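PDB 2ITM: xylulose kinase from Escherichia coli, which catalyses the ATP-dependent phosphorylation of D-xylulose to D-xylulose 5-phosphate and, less efficiently, of 1-deoxy-D-xylulose to its 5-phosphate. Local coordinates for residues R157-D170 and V225-G237. Numbering follows the deposited sequence.
Sequences RLRMTGEFASDMSD and VPVVAGGGDNAAG. With XUL (D-xylulose), chain C.
R157 meets the backbone carbonyls of V228 and A229 with the edge of its guanidinium group, an instructive case of one side chain tying down two successive residues of a main chain. CG lies anti to the backbone N (chi1 178°) and the chain bends at chi3, which brings the guanidinium edge-on to the two carbonyls: NH1 donates to V228 O (3.0 Å) and NH2 to A229 O (2.8 Å), both acceptors close to the guanidinium plane. NE is used as well, reaching back to A165 O, and NH2 forms a salt bridge with D154, which probably offsets its charge. Replacing R157 by an alanine is likely to leave both carbonyls without these donors and D154 without this salt bridge.

One helical turn on, T161 and V227 touch methyl to methyl, tip to tip, CG2 to CG2 at 3.8 Å. Beyond the arginine, D167 lays its CB against A229 CB (3.6 Å), while OD2 of its carboxylate packs 3.3 Å from G231 CA, with no hydrogen bond to G230 O beside it. As N-cap of helix 168-172, D167 takes S169 N from above the carboxylate plane and the S169 hydroxyl on the syn lone pair, both at OD1; K153 pairs with OD2. Held in this way, S169 OG in turn accepts from G232 N (2.9 Å), and its CB rests on A235 CB.

G232 is the N-cap of helix 233-241, whose first residue, D233, is the probable proton acceptor and takes a hydrogen bond from xylulose O5 at OD2 (2.9 Å). The chemistry thus implies a second shell: R157 and S169 hold the main chain leading into this helix of the actin-like FGGY N-terminal domain, D167 positions S169, and together they probably help place D233 at the sugar.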
# COMPACT_ATOMS: atom_id res chain seq x y z
N ARG A 157 -24.01 34.02 20.94
CA ARG A 157 -24.13 34.99 22.00
C ARG A 157 -25.06 36.14 21.65
O ARG A 157 -25.95 36.47 22.41
CB ARG A 157 -22.76 35.50 22.44
CG ARG A 157 -22.80 36.56 23.51
CD ARG A 157 -21.57 37.44 23.58
NE ARG A 157 -20.37 36.69 23.27
CZ ARG A 157 -19.86 35.76 24.05
NH1 ARG A 157 -20.41 35.49 25.21
NH2 ARG A 157 -18.78 35.12 23.67
N LEU A 158 -24.84 36.76 20.50
CA LEU A 158 -25.67 37.86 20.02
C LEU A 158 -27.15 37.49 19.95
O LEU A 158 -28.00 38.22 20.42
CB LEU A 158 -25.18 38.36 18.67
CG LEU A 158 -26.06 39.37 17.95
CD1 LEU A 158 -25.89 40.72 18.55
CD2 LEU A 158 -25.79 39.38 16.47
N ARG A 159 -27.45 36.32 19.41
CA ARG A 159 -28.80 35.79 19.42
C ARG A 159 -29.38 35.55 20.82
O ARG A 159 -30.57 35.70 21.03
CB ARG A 159 -28.89 34.53 18.57
CG ARG A 159 -28.98 34.79 17.08
CD ARG A 159 -30.25 35.50 16.64
NE ARG A 159 -30.92 34.82 15.54
CZ ARG A 159 -31.90 33.95 15.68
NH1 ARG A 159 -32.33 33.64 16.89
NH2 ARG A 159 -32.43 33.38 14.63
N MET A 160 -28.52 35.21 21.78
CA MET A 160 -28.93 34.97 23.13
C MET A 160 -28.99 36.22 24.02
O MET A 160 -29.76 36.27 24.95
CB MET A 160 -28.02 33.93 23.78
CG MET A 160 -28.24 32.51 23.34
SD MET A 160 -27.31 31.36 24.35
CE MET A 160 -25.67 31.91 24.04
N THR A 161 -28.16 37.21 23.71
CA THR A 161 -27.96 38.36 24.59
C THR A 161 -28.18 39.71 23.96
O THR A 161 -28.35 40.69 24.65
CB THR A 161 -26.57 38.35 25.23
OG1 THR A 161 -25.57 38.54 24.23
CG2 THR A 161 -26.28 37.02 25.83
N GLY A 162 -28.13 39.76 22.64
CA GLY A 162 -28.09 41.01 21.91
C GLY A 162 -26.79 41.79 21.99
O GLY A 162 -26.74 42.94 21.57
N GLU A 163 -25.73 41.18 22.51
CA GLU A 163 -24.44 41.83 22.60
C GLU A 163 -23.47 41.31 21.55
O GLU A 163 -23.61 40.18 21.10
CB GLU A 163 -23.82 41.65 23.99
CG GLU A 163 -24.77 41.77 25.16
CD GLU A 163 -25.21 43.19 25.40
OE1 GLU A 163 -24.63 44.08 24.77
OE2 GLU A 163 -26.11 43.41 26.18
N PHE A 164 -22.52 42.15 21.16
CA PHE A 164 -21.42 41.76 20.29
C PHE A 164 -20.15 41.58 21.11
O PHE A 164 -19.52 42.54 21.50
CB PHE A 164 -21.14 42.82 19.21
CG PHE A 164 -22.31 43.12 18.32
CD1 PHE A 164 -23.26 44.06 18.68
CD2 PHE A 164 -22.47 42.48 17.11
CE1 PHE A 164 -24.32 44.33 17.86
CE2 PHE A 164 -23.53 42.76 16.29
CZ PHE A 164 -24.45 43.68 16.67
N ALA A 165 -19.77 40.33 21.36
CA ALA A 165 -18.62 40.05 22.20
C ALA A 165 -17.92 38.74 21.87
O ALA A 165 -18.54 37.78 21.46
CB ALA A 165 -18.99 40.11 23.64
N SER A 166 -16.61 38.70 22.08
CA SER A 166 -15.85 37.47 22.05
C SER A 166 -14.84 37.35 23.20
O SER A 166 -14.69 38.26 23.98
CB SER A 166 -15.14 37.32 20.70
OG SER A 166 -14.70 36.01 20.49
N ASP A 167 -14.16 36.23 23.22
CA ASP A 167 -13.08 35.99 24.15
C ASP A 167 -11.73 35.93 23.45
O ASP A 167 -11.65 35.75 22.27
CB ASP A 167 -13.33 34.73 24.96
CG ASP A 167 -12.97 33.49 24.21
OD1 ASP A 167 -11.92 32.92 24.49
OD2 ASP A 167 -13.69 33.00 23.33
N MET A 168 -10.66 36.04 24.23
CA MET A 168 -9.30 36.09 23.70
C MET A 168 -8.85 34.81 22.94
O MET A 168 -8.07 34.87 22.02
CB MET A 168 -8.31 36.43 24.81
CG MET A 168 -8.58 37.77 25.49
SD MET A 168 -8.40 39.18 24.41
CE MET A 168 -8.73 40.48 25.55
N SER A 169 -9.35 33.66 23.36
CA SER A 169 -8.99 32.40 22.74
C SER A 169 -9.59 32.22 21.36
O SER A 169 -8.93 31.75 20.47
CB SER A 169 -9.28 31.21 23.66
OG SER A 169 -10.64 30.85 23.65
N ASP A 170 -10.85 32.58 21.22
CA ASP A 170 -11.51 32.52 19.93
C ASP A 170 -10.99 33.65 19.02
O ASP A 170 -10.70 33.43 17.86
CB ASP A 170 -13.03 32.62 20.11
CG ASP A 170 -13.79 31.50 19.36
OD1 ASP A 170 -15.03 31.54 19.40
OD2 ASP A 170 -13.25 30.58 18.73
N VAL A 225 -30.10 35.05 32.98
CA VAL A 225 -28.85 34.69 33.62
C VAL A 225 -27.64 35.33 32.92
O VAL A 225 -27.66 35.56 31.73
CB VAL A 225 -28.72 33.16 33.62
CG1 VAL A 225 -27.47 32.70 32.93
CG2 VAL A 225 -28.87 32.59 35.00
N PRO A 226 -26.59 35.61 33.68
CA PRO A 226 -25.37 36.20 33.12
C PRO A 226 -24.61 35.24 32.21
O PRO A 226 -24.56 34.05 32.47
CB PRO A 226 -24.53 36.51 34.36
CG PRO A 226 -25.33 36.09 35.52
CD PRO A 226 -26.37 35.17 35.07
N VAL A 227 -24.05 35.77 31.13
CA VAL A 227 -23.37 34.96 30.15
C VAL A 227 -21.90 35.33 30.08
O VAL A 227 -21.56 36.49 29.95
CB VAL A 227 -23.96 35.15 28.76
CG1 VAL A 227 -23.18 34.37 27.74
CG2 VAL A 227 -25.42 34.79 28.74
N VAL A 228 -21.03 34.34 30.16
CA VAL A 228 -19.60 34.58 30.03
C VAL A 228 -19.11 34.50 28.59
O VAL A 228 -19.78 33.98 27.72
CB VAL A 228 -18.75 33.70 30.96
CG1 VAL A 228 -19.18 33.86 32.41
CG2 VAL A 228 -18.80 32.27 30.52
N ALA A 229 -17.92 35.03 28.35
CA ALA A 229 -17.33 35.05 27.02
C ALA A 229 -17.06 33.67 26.44
O ALA A 229 -17.18 33.47 25.25
CB ALA A 229 -16.07 35.87 27.03
N GLY A 230 -16.69 32.72 27.29
CA GLY A 230 -16.38 31.38 26.86
C GLY A 230 -14.99 31.22 26.29
O GLY A 230 -14.07 31.93 26.65
N GLY A 231 -14.86 30.27 25.38
CA GLY A 231 -13.60 29.97 24.69
C GLY A 231 -13.86 29.30 23.35
O GLY A 231 -14.92 28.73 23.13
N GLY A 232 -12.89 29.38 22.45
CA GLY A 232 -12.80 28.43 21.38
C GLY A 232 -12.84 27.02 21.93
O GLY A 232 -12.46 26.79 23.07
N ASP A 233 -13.28 26.08 21.11
CA ASP A 233 -13.48 24.71 21.55
C ASP A 233 -12.27 24.04 22.20
O ASP A 233 -12.39 23.43 23.24
CB ASP A 233 -14.11 23.84 20.46
CG ASP A 233 -13.26 23.76 19.21
OD1 ASP A 233 -12.15 24.30 19.18
OD2 ASP A 233 -13.65 23.17 18.20
N ASN A 234 -11.10 24.17 21.59
CA ASN A 234 -9.88 23.68 22.20
C ASN A 234 -9.61 24.27 23.58
O ASN A 234 -9.51 23.54 24.55
CB ASN A 234 -8.67 23.86 21.29
CG ASN A 234 -8.78 23.07 20.01
OD1 ASN A 234 -9.03 21.89 20.03
ND2 ASN A 234 -8.60 23.73 18.89
N ALA A 235 -9.52 25.59 23.66
CA ALA A 235 -9.21 26.24 24.92
C ALA A 235 -10.24 25.93 26.00
O ALA A 235 -9.88 25.69 27.14
CB ALA A 235 -9.06 27.72 24.74
N ALA A 236 -11.51 25.93 25.64
CA ALA A 236 -12.57 25.58 26.58
C ALA A 236 -12.48 24.15 27.07
O ALA A 236 -12.61 23.89 28.24
CB ALA A 236 -13.93 25.86 25.99
N GLY A 237 -12.28 23.22 26.14
CA GLY A 237 -11.88 21.87 26.47
C GLY A 237 -10.77 21.77 27.49
O GLY A 237 -10.89 21.04 28.45
C1 XUL C . -7.73 24.97 14.72
C2 XUL C . -8.41 23.84 15.47
C3 XUL C . -9.75 24.08 16.07
C4 XUL C . -10.70 23.21 15.30
C5 XUL C . -12.15 23.61 15.47
O1 XUL C . -7.04 25.82 15.61
O2 XUL C . -8.10 22.51 15.13
O3 XUL C . -10.07 25.41 15.77
O4 XUL C . -10.32 23.36 13.96
O5 XUL C . -12.21 24.74 16.28